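Local coordinates for protein ATP-dependent DNA helicase (Mycobacterium smegmatis, PDB 5V9X) that unwinds RNA:DNA hybrids as an ATP-dependent 3'-to-5' helicase, tracking along single-stranded DNA, at residues E501-L504 and D505-G509; S773-F776 and A777-R781; K797-P800 and L801-R805; Q810-D813 and I814-Y818. One frame throughout, in Å; residues are numbered along the deposited sequence.

Contact 1 (E501-L504 and D505-G509)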
loop_
_atom_site.group_PDB
_atom_site.type_symbol
_atom_site.label_atom_id
_atom_site.label_comp_id
_atom_site.label_asym_id
_atom_site.label_seq_id
_atom_site.Cartn_x
_atom_site.Cartn_y
_atom_site.Cartn_z
ATOM N N GLU A 501 4.674 -24.810 16.345
ATOM C CA GLU A 501 3.818 -25.802 16.989
ATOM C C GLU A 501 2.662 -25.137 17.723
ATOM O O GLU A 501 1.548 -25.670 17.746
ATOM C CB GLU A 501 4.636 -26.666 17.949
ATOM C CG GLU A 501 5.820 -27.381 17.311
ATOM C CD GLU A 501 5.412 -28.408 16.269
ATOM O OE1 GLU A 501 4.233 -28.826 16.257
ATOM O OE2 GLU A 501 6.278 -28.801 15.459
ATOM N N ALA A 502 2.907 -23.968 18.323
ATOM C CA ALA A 502 1.830 -23.239 18.986
ATOM C C ALA A 502 0.708 -22.904 18.009
ATOM O O ALA A 502 -0.475 -23.008 18.352
ATOM C CB ALA A 502 2.373 -21.966 19.633
ATOM N N THR A 503 1.060 -22.505 16.786
ATOM C CA THR A 503 0.040 -22.224 15.781
ATOM C C THR A 503 -0.709 -23.492 15.384
ATOM O O THR A 503 -1.936 -23.470 15.226
ATOM C CB THR A 503 0.674 -21.567 14.555
ATOM O OG1 THR A 503 1.229 -20.296 14.922
ATOM C CG2 THR A 503 -0.360 -21.364 13.459
ATOM N N LEU A 504 0.009 -24.609 15.227
ATOM C CA LEU A 504 -0.647 -25.861 14.862
ATOM C C LEU A 504 -1.584 -26.335 15.967
ATOM O O LEU A 504 -2.643 -26.909 15.687
ATOM C CB LEU A 504 0.394 -26.938 14.553
ATOM C CG LEU A 504 1.442 -26.648 13.478
ATOM C CD1 LEU A 504 2.196 -27.920 13.131
ATOM C CD2 LEU A 504 0.807 -26.048 12.239
ATOM N N ASP A 505 -1.207 -26.111 17.227
ATOM C CA ASP A 505 -2.075 -26.482 18.341
ATOM C C ASP A 505 -3.405 -25.749 18.260
ATOM O O ASP A 505 -4.474 -26.354 18.404
ATOM C CB ASP A 505 -1.390 -26.178 19.674
ATOM C CG ASP A 505 -0.093 -26.928 19.844
ATOM O OD1 ASP A 505 0.069 -27.979 19.191
ATOM O OD2 ASP A 505 0.763 -26.469 20.628
ATOM N N LEU A 506 -3.351 -24.436 18.034
ATOM C CA LEU A 506 -4.572 -23.643 17.952
ATOM C C LEU A 506 -5.456 -24.116 16.805
ATOM O O LEU A 506 -6.678 -24.224 16.958
ATOM C CB LEU A 506 -4.210 -22.168 17.795
ATOM C CG LEU A 506 -5.341 -21.145 17.778
ATOM C CD1 LEU A 506 -6.343 -21.441 18.879
ATOM C CD2 LEU A 506 -4.751 -19.758 17.948
ATOM N N LEU A 507 -4.854 -24.417 15.654
ATOM C CA LEU A 507 -5.613 -24.936 14.523
ATOM C C LEU A 507 -6.158 -26.333 14.780
ATOM O O LEU A 507 -7.098 -26.752 14.096
ATOM C CB LEU A 507 -4.744 -24.947 13.265
ATOM C CG LEU A 507 -4.389 -23.590 12.661
ATOM C CD1 LEU A 507 -3.394 -23.758 11.526
ATOM C CD2 LEU A 507 -5.645 -22.891 12.171
ATOM N N SER A 508 -5.598 -27.061 15.747
ATOM C CA SER A 508 -5.987 -28.442 16.011
ATOM C C SER A 508 -6.687 -28.577 17.359
ATOM O O SER A 508 -7.890 -28.844 17.402
ATOM C CB SER A 508 -4.765 -29.359 15.929
ATOM O OG SER A 508 -5.124 -30.705 16.192
ATOM N N GLY A 509 -5.968 -28.411 18.469
ATOM C CA GLY A 509 -6.559 -28.631 19.776
ATOM C C GLY A 509 -6.135 -27.647 20.847
ATOM O O GLY A 509 -4.943 -27.370 21.018
#

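Contact 2 (S773-F776 and A777-R781)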
loop_
_atom_site.group_PDB
_atom_site.type_symbol
_atom_site.label_atom_id
_atom_site.label_comp_id
_atom_site.label_asym_id
_atom_site.label_seq_id
_atom_site.Cartn_x
_atom_site.Cartn_y
_atom_site.Cartn_z
ATOM N N SER A 773 -6.162 -0.896 24.028
ATOM C CA SER A 773 -6.431 0.146 23.052
ATOM C C SER A 773 -7.377 -0.356 21.964
ATOM O O SER A 773 -7.481 -1.557 21.694
ATOM C CB SER A 773 -5.129 0.639 22.420
ATOM O OG SER A 773 -4.550 -0.365 21.605
ATOM N N ALA A 774 -8.069 0.595 21.331
ATOM C CA ALA A 774 -9.009 0.249 20.272
ATOM C C ALA A 774 -8.304 -0.366 19.069
ATOM O O ALA A 774 -8.888 -1.206 18.373
ATOM C CB ALA A 774 -9.798 1.488 19.848
ATOM N N LEU A 775 -7.057 0.037 18.809
ATOM C CA LEU A 775 -6.313 -0.540 17.694
ATOM C C LEU A 775 -6.123 -2.039 17.875
ATOM O O LEU A 775 -6.287 -2.815 16.925
ATOM C CB LEU A 775 -4.956 0.152 17.553
ATOM C CG LEU A 775 -4.001 -0.489 16.547
ATOM C CD1 LEU A 775 -4.500 -0.285 15.121
ATOM C CD2 LEU A 775 -2.589 0.049 16.716
ATOM N N PHE A 776 -5.787 -2.467 19.094
ATOM C CA PHE A 776 -5.576 -3.887 19.346
ATOM C C PHE A 776 -6.853 -4.685 19.127
ATOM O O PHE A 776 -6.811 -5.799 18.592
ATOM C CB PHE A 776 -5.058 -4.097 20.766
ATOM C CG PHE A 776 -4.947 -5.540 21.162
ATOM C CD1 PHE A 776 -3.818 -6.272 20.839
ATOM C CD2 PHE A 776 -5.972 -6.167 21.855
ATOM C CE1 PHE A 776 -3.716 -7.600 21.199
ATOM C CE2 PHE A 776 -5.872 -7.495 22.214
ATOM C CZ PHE A 776 -4.744 -8.211 21.887
ATOM N N ALA A 777 -7.998 -4.141 19.546
ATOM C CA ALA A 777 -9.264 -4.831 19.329
ATOM C C ALA A 777 -9.518 -5.063 17.845
ATOM O O ALA A 777 -9.952 -6.149 17.444
ATOM C CB ALA A 777 -10.411 -4.036 19.954
ATOM N N SER A 778 -9.236 -4.058 17.012
ATOM C CA SER A 778 -9.442 -4.205 15.574
ATOM C C SER A 778 -8.462 -5.206 14.977
ATOM O O SER A 778 -8.855 -6.092 14.210
ATOM C CB SER A 778 -9.311 -2.848 14.882
ATOM O OG SER A 778 -10.361 -1.976 15.258
ATOM N N ARG A 779 -7.178 -5.080 15.316
ATOM C CA ARG A 779 -6.182 -5.968 14.733
ATOM C C ARG A 779 -6.272 -7.383 15.290
ATOM O O ARG A 779 -5.810 -8.321 14.632
ATOM C CB ARG A 779 -4.781 -5.390 14.940
ATOM C CG ARG A 779 -4.582 -4.025 14.285
ATOM C CD ARG A 779 -4.890 -4.069 12.792
ATOM N NE ARG A 779 -4.927 -2.738 12.190
ATOM C CZ ARG A 779 -3.936 -2.207 11.480
ATOM N NH1 ARG A 779 -2.821 -2.896 11.274
ATOM N NH2 ARG A 779 -4.061 -0.987 10.970
ATOM N N PHE A 780 -6.861 -7.566 16.475
ATOM C CA PHE A 780 -7.149 -8.921 16.937
ATOM C C PHE A 780 -8.259 -9.554 16.108
ATOM O O PHE A 780 -8.231 -10.760 15.842
ATOM C CB PHE A 780 -7.526 -8.914 18.420
ATOM C CG PHE A 780 -7.838 -10.281 18.974
ATOM C CD1 PHE A 780 -6.839 -11.059 19.533
ATOM C CD2 PHE A 780 -9.132 -10.784 18.939
ATOM C CE1 PHE A 780 -7.121 -12.316 20.048
ATOM C CE2 PHE A 780 -9.420 -12.041 19.446
ATOM C CZ PHE A 780 -8.415 -12.807 20.003
ATOM N N ARG A 781 -9.250 -8.757 15.701
ATOM C CA ARG A 781 -10.320 -9.276 14.854
ATOM C C ARG A 781 -9.791 -9.660 13.477
ATOM O O ARG A 781 -10.048 -10.768 12.990
ATOM C CB ARG A 781 -11.439 -8.241 14.726
ATOM C CG ARG A 781 -12.465 -8.588 13.658
ATOM C CD ARG A 781 -13.427 -7.443 13.403
ATOM N NE ARG A 781 -12.741 -6.199 13.061
ATOM C CZ ARG A 781 -12.226 -5.930 11.864
ATOM N NH1 ARG A 781 -12.306 -6.823 10.887
ATOM N NH2 ARG A 781 -11.625 -4.769 11.646
#

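Contact 3 (K797-P800 and L801-R805). With nucleotides of chain B.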
loop_
_atom_site.group_PDB
_atom_site.type_symbol
_atom_site.label_atom_id
_atom_site.label_comp_id
_atom_site.label_asym_id
_atom_site.label_seq_id
_atom_site.Cartn_x
_atom_site.Cartn_y
_atom_site.Cartn_z
ATOM N N LYS A 797 -18.696 -18.585 2.774
ATOM C CA LYS A 797 -18.882 -17.142 2.710
ATOM C C LYS A 797 -18.234 -16.500 3.925
ATOM O O LYS A 797 -18.460 -16.940 5.056
ATOM C CB LYS A 797 -20.371 -16.782 2.642
ATOM C CG LYS A 797 -20.676 -15.589 1.754
ATOM C CD LYS A 797 -22.173 -15.399 1.561
ATOM C CE LYS A 797 -22.824 -14.847 2.816
ATOM N NZ LYS A 797 -24.290 -14.663 2.636
ATOM N N ARG A 798 -17.429 -15.469 3.687
ATOM C CA ARG A 798 -16.813 -14.731 4.780
ATOM C C ARG A 798 -17.890 -14.003 5.575
ATOM O O ARG A 798 -18.717 -13.284 5.005
ATOM C CB ARG A 798 -15.781 -13.742 4.237
ATOM C CG ARG A 798 -14.633 -13.451 5.187
ATOM C CD ARG A 798 -13.592 -12.534 4.553
ATOM N NE ARG A 798 -13.198 -12.980 3.220
ATOM C CZ ARG A 798 -13.414 -12.289 2.107
ATOM N NH1 ARG A 798 -14.012 -11.106 2.162
ATOM N NH2 ARG A 798 -13.025 -12.773 0.935
ATOM N N SER A 799 -17.884 -14.202 6.890
ATOM C CA SER A 799 -18.936 -13.665 7.738
ATOM C C SER A 799 -18.998 -12.143 7.622
ATOM O O SER A 799 -17.977 -11.487 7.396
ATOM C CB SER A 799 -18.704 -14.072 9.192
ATOM O OG SER A 799 -17.392 -13.737 9.610
ATOM N N PRO A 800 -20.188 -11.558 7.755
ATOM C CA PRO A 800 -20.302 -10.096 7.728
ATOM C C PRO A 800 -19.508 -9.456 8.857
ATOM O O PRO A 800 -19.144 -10.097 9.844
ATOM C CB PRO A 800 -21.808 -9.849 7.889
ATOM C CG PRO A 800 -22.343 -11.113 8.482
ATOM C CD PRO A 800 -21.496 -12.211 7.928
ATOM N N LEU A 801 -19.242 -8.159 8.695
ATOM C CA LEU A 801 -18.343 -7.474 9.617
ATOM C C LEU A 801 -18.919 -7.426 11.028
ATOM O O LEU A 801 -18.179 -7.558 12.009
ATOM C CB LEU A 801 -18.042 -6.067 9.103
ATOM C CG LEU A 801 -16.733 -5.445 9.587
ATOM C CD1 LEU A 801 -15.573 -6.406 9.383
ATOM C CD2 LEU A 801 -16.482 -4.161 8.838
ATOM N N TRP A 802 -20.239 -7.249 11.151
ATOM C CA TRP A 802 -20.857 -7.263 12.473
ATOM C C TRP A 802 -20.657 -8.603 13.166
ATOM O O TRP A 802 -20.574 -8.661 14.399
ATOM C CB TRP A 802 -22.350 -6.940 12.369
ATOM C CG TRP A 802 -23.175 -8.019 11.720
ATOM C CD1 TRP A 802 -23.545 -8.087 10.408
ATOM C CD2 TRP A 802 -23.737 -9.180 12.354
ATOM N NE1 TRP A 802 -24.299 -9.215 10.185
ATOM C CE2 TRP A 802 -24.430 -9.904 11.362
ATOM C CE3 TRP A 802 -23.720 -9.676 13.662
ATOM C CZ2 TRP A 802 -25.098 -11.096 11.636
ATOM C CZ3 TRP A 802 -24.383 -10.862 13.932
ATOM C CH2 TRP A 802 -25.063 -11.557 12.923
ATOM N N HIS A 803 -20.575 -9.687 12.392
ATOM C CA HIS A 803 -20.444 -11.019 12.968
ATOM C C HIS A 803 -18.995 -11.344 13.306
ATOM O O HIS A 803 -18.725 -12.001 14.319
ATOM C CB HIS A 803 -21.019 -12.056 12.006
ATOM C CG HIS A 803 -21.077 -13.439 12.572
ATOM N ND1 HIS A 803 -20.364 -14.491 12.039
ATOM C CD2 HIS A 803 -21.761 -13.943 13.626
ATOM C CE1 HIS A 803 -20.609 -15.584 12.738
ATOM N NE2 HIS A 803 -21.452 -15.279 13.707
ATOM N N GLN A 804 -18.053 -10.909 12.465
ATOM C CA GLN A 804 -16.643 -11.007 12.829
ATOM C C GLN A 804 -16.383 -10.309 14.156
ATOM O O GLN A 804 -15.760 -10.879 15.058
ATOM C CB GLN A 804 -15.764 -10.408 11.729
ATOM C CG GLN A 804 -15.555 -11.302 10.519
ATOM C CD GLN A 804 -14.497 -10.763 9.571
ATOM O OE1 GLN A 804 -13.812 -9.788 9.876
ATOM N NE2 GLN A 804 -14.360 -11.398 8.413
ATOM N N ARG A 805 -16.879 -9.078 14.299
ATOM C CA ARG A 805 -16.664 -8.316 15.526
ATOM C C ARG A 805 -17.235 -9.041 16.738
ATOM O O ARG A 805 -16.565 -9.170 17.769
ATOM C CB ARG A 805 -17.294 -6.932 15.392
ATOM C CG ARG A 805 -16.618 -6.049 14.373
ATOM C CD ARG A 805 -17.562 -4.982 13.877
ATOM N NE ARG A 805 -16.872 -3.999 13.054
ATOM C CZ ARG A 805 -17.489 -3.134 12.259
ATOM N NH1 ARG A 805 -18.813 -3.138 12.177
ATOM N NH2 ARG A 805 -16.782 -2.266 11.548
ATOM P P DC B 10 -8.194 -11.611 -7.432
ATOM O OP1 DC B 10 -7.272 -12.733 -7.714
ATOM O OP2 DC B 10 -8.810 -10.856 -8.544
ATOM O "O5'" DC B 10 -9.391 -12.143 -6.523
ATOM C "C5'" DC B 10 -9.136 -13.067 -5.489
ATOM C "C4'" DC B 10 -10.411 -13.366 -4.732
ATOM O "O4'" DC B 10 -10.726 -12.258 -3.856
ATOM C "C3'" DC B 10 -11.646 -13.575 -5.616
ATOM O "O3'" DC B 10 -12.228 -14.824 -5.337
ATOM C "C2'" DC B 10 -12.582 -12.426 -5.231
ATOM C "C1'" DC B 10 -12.119 -12.109 -3.822
ATOM N N1 DC B 10 -12.444 -10.725 -3.386
ATOM C C2 DC B 10 -12.916 -10.508 -2.089
ATOM O O2 DC B 10 -13.043 -11.476 -1.328
ATOM N N3 DC B 10 -13.214 -9.242 -1.700
ATOM C C4 DC B 10 -13.059 -8.229 -2.557
ATOM N N4 DC B 10 -13.367 -6.999 -2.133
ATOM C C5 DC B 10 -12.581 -8.434 -3.886
ATOM C C6 DC B 10 -12.290 -9.685 -4.254
#

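Contact 4 (Q810-D813 and I814-Y818)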
loop_
_atom_site.group_PDB
_atom_site.type_symbol
_atom_site.label_atom_id
_atom_site.label_comp_id
_atom_site.label_asym_id
_atom_site.label_seq_id
_atom_site.Cartn_x
_atom_site.Cartn_y
_atom_site.Cartn_z
ATOM N N GLN A 810 -16.043 -11.603 21.515
ATOM C CA GLN A 810 -16.368 -12.668 22.455
ATOM C C GLN A 810 -15.234 -13.675 22.593
ATOM O O GLN A 810 -15.141 -14.353 23.623
ATOM C CB GLN A 810 -17.663 -13.364 22.024
ATOM C CG GLN A 810 -18.924 -12.616 22.450
ATOM C CD GLN A 810 -20.139 -12.958 21.609
ATOM O OE1 GLN A 810 -20.047 -13.700 20.629
ATOM N NE2 GLN A 810 -21.288 -12.409 21.986
ATOM N N LEU A 811 -14.366 -13.786 21.585
ATOM C CA LEU A 811 -13.199 -14.654 21.704
ATOM C C LEU A 811 -12.075 -13.972 22.475
ATOM O O LEU A 811 -11.386 -14.620 23.272
ATOM C CB LEU A 811 -12.716 -15.086 20.317
ATOM C CG LEU A 811 -11.370 -15.816 20.211
ATOM C CD1 LEU A 811 -11.330 -17.040 21.113
ATOM C CD2 LEU A 811 -11.084 -16.205 18.766
ATOM N N LEU A 812 -11.876 -12.669 22.257
ATOM C CA LEU A 812 -10.788 -11.964 22.928
ATOM C C LEU A 812 -10.992 -11.932 24.436
ATOM O O LEU A 812 -10.029 -12.075 25.200
ATOM C CB LEU A 812 -10.658 -10.544 22.381
ATOM C CG LEU A 812 -9.589 -9.689 23.065
ATOM C CD1 LEU A 812 -8.215 -10.326 22.914
ATOM C CD2 LEU A 812 -9.590 -8.273 22.515
ATOM N N ASP A 813 -12.236 -11.747 24.887
ATOM C CA ASP A 813 -12.521 -11.767 26.319
ATOM C C ASP A 813 -12.099 -13.078 26.967
ATOM O O ASP A 813 -11.861 -13.112 28.178
ATOM C CB ASP A 813 -14.009 -11.513 26.567
ATOM C CG ASP A 813 -14.427 -10.095 26.220
ATOM O OD1 ASP A 813 -13.568 -9.317 25.752
ATOM O OD2 ASP A 813 -15.616 -9.759 26.417
ATOM N N ILE A 814 -12.002 -14.152 26.188
ATOM C CA ILE A 814 -11.474 -15.411 26.694
ATOM C C ILE A 814 -9.971 -15.527 26.454
ATOM O O ILE A 814 -9.262 -16.145 27.256
ATOM C CB ILE A 814 -12.228 -16.591 26.057
ATOM C CG1 ILE A 814 -13.740 -16.409 26.224
ATOM C CG2 ILE A 814 -11.781 -17.915 26.660
ATOM C CD1 ILE A 814 -14.184 -16.268 27.665
ATOM N N ALA A 815 -9.463 -14.931 25.371
ATOM C CA ALA A 815 -8.045 -15.043 25.049
ATOM C C ALA A 815 -7.180 -14.133 25.911
ATOM O O ALA A 815 -6.002 -14.438 26.127
ATOM C CB ALA A 815 -7.816 -14.739 23.570
ATOM N N ARG A 816 -7.733 -13.019 26.402
ATOM C CA ARG A 816 -6.998 -12.175 27.339
ATOM C C ARG A 816 -6.516 -12.971 28.543
ATOM O O ARG A 816 -5.488 -12.637 29.142
ATOM C CB ARG A 816 -7.870 -11.008 27.811
ATOM C CG ARG A 816 -8.227 -9.982 26.745
ATOM C CD ARG A 816 -8.876 -8.763 27.387
ATOM N NE ARG A 816 -9.354 -7.789 26.408
ATOM C CZ ARG A 816 -8.583 -6.885 25.815
ATOM N NH1 ARG A 816 -7.287 -6.833 26.089
ATOM N NH2 ARG A 816 -9.106 -6.034 24.941
ATOM N N LYS A 817 -7.249 -14.025 28.912
ATOM C CA LYS A 817 -6.853 -14.882 30.020
ATOM C C LYS A 817 -5.591 -15.682 29.719
ATOM O O LYS A 817 -4.910 -16.114 30.654
ATOM C CB LYS A 817 -7.995 -15.837 30.374
ATOM C CG LYS A 817 -9.302 -15.148 30.738
ATOM C CD LYS A 817 -10.429 -16.159 30.886
ATOM C CE LYS A 817 -11.697 -15.512 31.422
ATOM N NZ LYS A 817 -12.810 -16.494 31.539
ATOM N N TYR A 818 -5.270 -15.895 28.446
ATOM C CA TYR A 818 -4.088 -16.659 28.047
ATOM C C TYR A 818 -3.161 -15.747 27.257
ATOM O O TYR A 818 -3.356 -15.560 26.042
ATOM C CB TYR A 818 -4.478 -17.879 27.213
ATOM C CG TYR A 818 -5.619 -18.689 27.793
ATOM C CD1 TYR A 818 -5.377 -19.778 28.617
ATOM C CD2 TYR A 818 -6.940 -18.364 27.508
ATOM C CE1 TYR A 818 -6.419 -20.521 29.147
ATOM C CE2 TYR A 818 -7.986 -19.097 28.032
ATOM C CZ TYR A 818 -7.721 -20.175 28.850
ATOM O OH TYR A 818 -8.764 -20.907 29.372
#

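Contact 1 (E501-L504 and D505-G509)
Glu501, Ala502 and Thr503 accept hydrogen bonds from the amides of Asp505, Leu506 and Leu507 in the regular i to i+4 pattern of the last turns of helix 497-508, with Asp505 N to Glu501 O at 2.8 Å and Leu507 N to Thr503 O at 3.1 Å. Gly509 is the first residue to leave the helical conformation. Between side chains the touch is slight: Thr503 CG2 meets Leu507 CD1 at 4.3 Å, one turn further on. Leu507 has CG anti to its carbonyl carbon (chi1 -70°), which lays the branch back along the helix, with CG 3.6 Å from Thr503 O. Asp505 folds back in the same manner, and its carboxylate carbon CG comes near Glu501 O; the charge itself is met by Arg527, in a salt bridge through OD1. Glu501 faces the like charge of Asp505 across 5.2 Å, from OE1 to OD1, but its own carboxylate is shared between Arg497 and Tyr525 OH, which would be expected to ease any repulsion. Thr503 OG1 turns back to Ala499 O within the same helix. In this part of the winged-helix region the buried side packs on several elements: Thr503, Leu504 and Leu507 lie on helix 461-471, Leu504 and Leu507 also reach strand 523-526, and Leu506 packs on Pro822 and Ile823 at the start of helix 822-835.

Contact 2 (S773-F776 and A777-R781)
Phe776 and Phe780, one turn apart, and Leu775 with Arg779 beside them, make the side-chain contacts in the opening turns of helix 774-786. Phe780 CB lies over one face of the Phe776 ring, while Phe776 CZ approaches Phe780 CD1 to 4.2 Å. Their i, i+4 spacing puts both on one side of the helix, and the shared torsion, with CG anti to the backbone N (chi1 174° for Phe776), turns the rings the same way. Leu775 CD1 sits over a face of the Arg779 guanidinium, 3.8 Å from NE, and the arginine chain bends at chi2 (-56°) to bring its head past the leucine. Arg779 N bonds to Leu775 O at 2.9 Å and Phe780 N to Phe776 O at 2.8 Å; the bond from Ala777 N to Ser773 O, at the N-cap, is weak. Further out, Glu830 pairs with the far end of the arginine in a salt bridge through NH1. The two phenylalanines face helix 822-835 and Leu812 of helix 801-815, while Ala774, Leu775, Ala777 and Ser778 touch helix 574-578. This is i, i+4 side-chain packing along a largely buried alpha helix, set between those three helices in the DEAD/H-associated region.

Contact 3 (K797-P800 and L801-R805)
Pro800 O is gripped by two backbone amides: His803 N and Gln804 N each lie 3.0 Å from it. Gln804 N comes in nearly straight along the carbonyl, as in a regular helix, whereas His803 N stands 58° out of its plane, off the lone pairs. Pro800, at the N-cap, thus starts helix 801-815 through its carbonyl, and its ring lies beside the indole of Trp802, CB 3.5 Å from Trp802 CD1. Trp802 has its CG between the backbone N and the carbonyl carbon (chi1 70°), which folds the indole back toward the proline. Ser799 CB touches the imidazole of His803 at its edge, 3.3 Å from ND1. Arg798 CG passes Gln804 NE2 at 3.8 Å. The arginine goes on to the DNA, positioned by a weak bond from NE to Ser545 O and a long, weak ion pair of NH1 with Asp551; its NH2 gives a nearly straight hydrogen bond (165°) to O2 of DC10 of chain B, 2.6 Å away and in the guanidinium plane. It also packs on a guanine base of the DNA. The bond to O2 is consistent with Arg798 engaging the strand through a base; since cytosine and thymine both carry O2, this bond alone would not tell those two apart.

Contact 4 (Q810-D813 and I814-Y818)
Leu811 and Leu812 offer their carbonyls in the last turn of helix 801-815: Leu811 O receives Ala815 N at 2.9 Å within its carbonyl plane, along with a weak bond from Ile814 N, and Leu812 O takes Arg816 N at 2.8 Å. Past these bonds the chain goes over into a type I beta turn, Ala815 to Tyr818, closed by Tyr818 N on Ala815 O. Among the side chains, the main meeting is between Leu812 and Arg816. The leucine lies over one face of the guanidinium, with CG 3.7 Å above its plane and offset toward the rim, while its methyl CD2 is 3.3 Å from NH2. Arg816 is stretched out from CG to NE, and with CG beside the backbone N (chi1 -67°) the chain runs back over the leucine, CG passing 3.8 Å from Leu812 CD1. Its outer end is held by Gly771 O through NH1, so the leucine supports one flat side while a backbone carbonyl takes an N-H. Asp813 OD1 is 4.5 Å from Arg816 NE, too far for a salt bridge, though the opposite charges may still favour this placement. Ile814 takes the neighbouring side of the helix, with CG1 3.6 Å from Gln810 O. Leu812 touches Phe776 and Phe780 of helix 774-786, Ala815 touches Phe780, and Leu811 reaches Leu519 and Leu790. This is the C-terminal turn of a helix, with Leu811, Leu812 and Ala815 buried and Asp813, Arg816 and Lys817 exposed, as is Ile814, running into a beta turn within the DEAD/H-associated region.

Contacts 2, 3 and 4 belong to two consecutive helices that pack together: Phe780 CE2 of contact 2 comes within 3.5 Å of Leu812 CB in contact 4, and Arg781 CD within 3.6 Å of Arg805 CG in contact 3. Contacts 3 and 4 are the two ends of helix 801-815, with centres 18 Å apart. Contact 3 bonds to the DNA directly, contact 2 stays about 8 Å from it at nearest atoms, and contact 4 about 19 Å. Contact 1, in the winged-helix region, touches none of the others, its nearest atoms being about 7 Å from contact 4, but helix 822-835 packs against both it and contact 2.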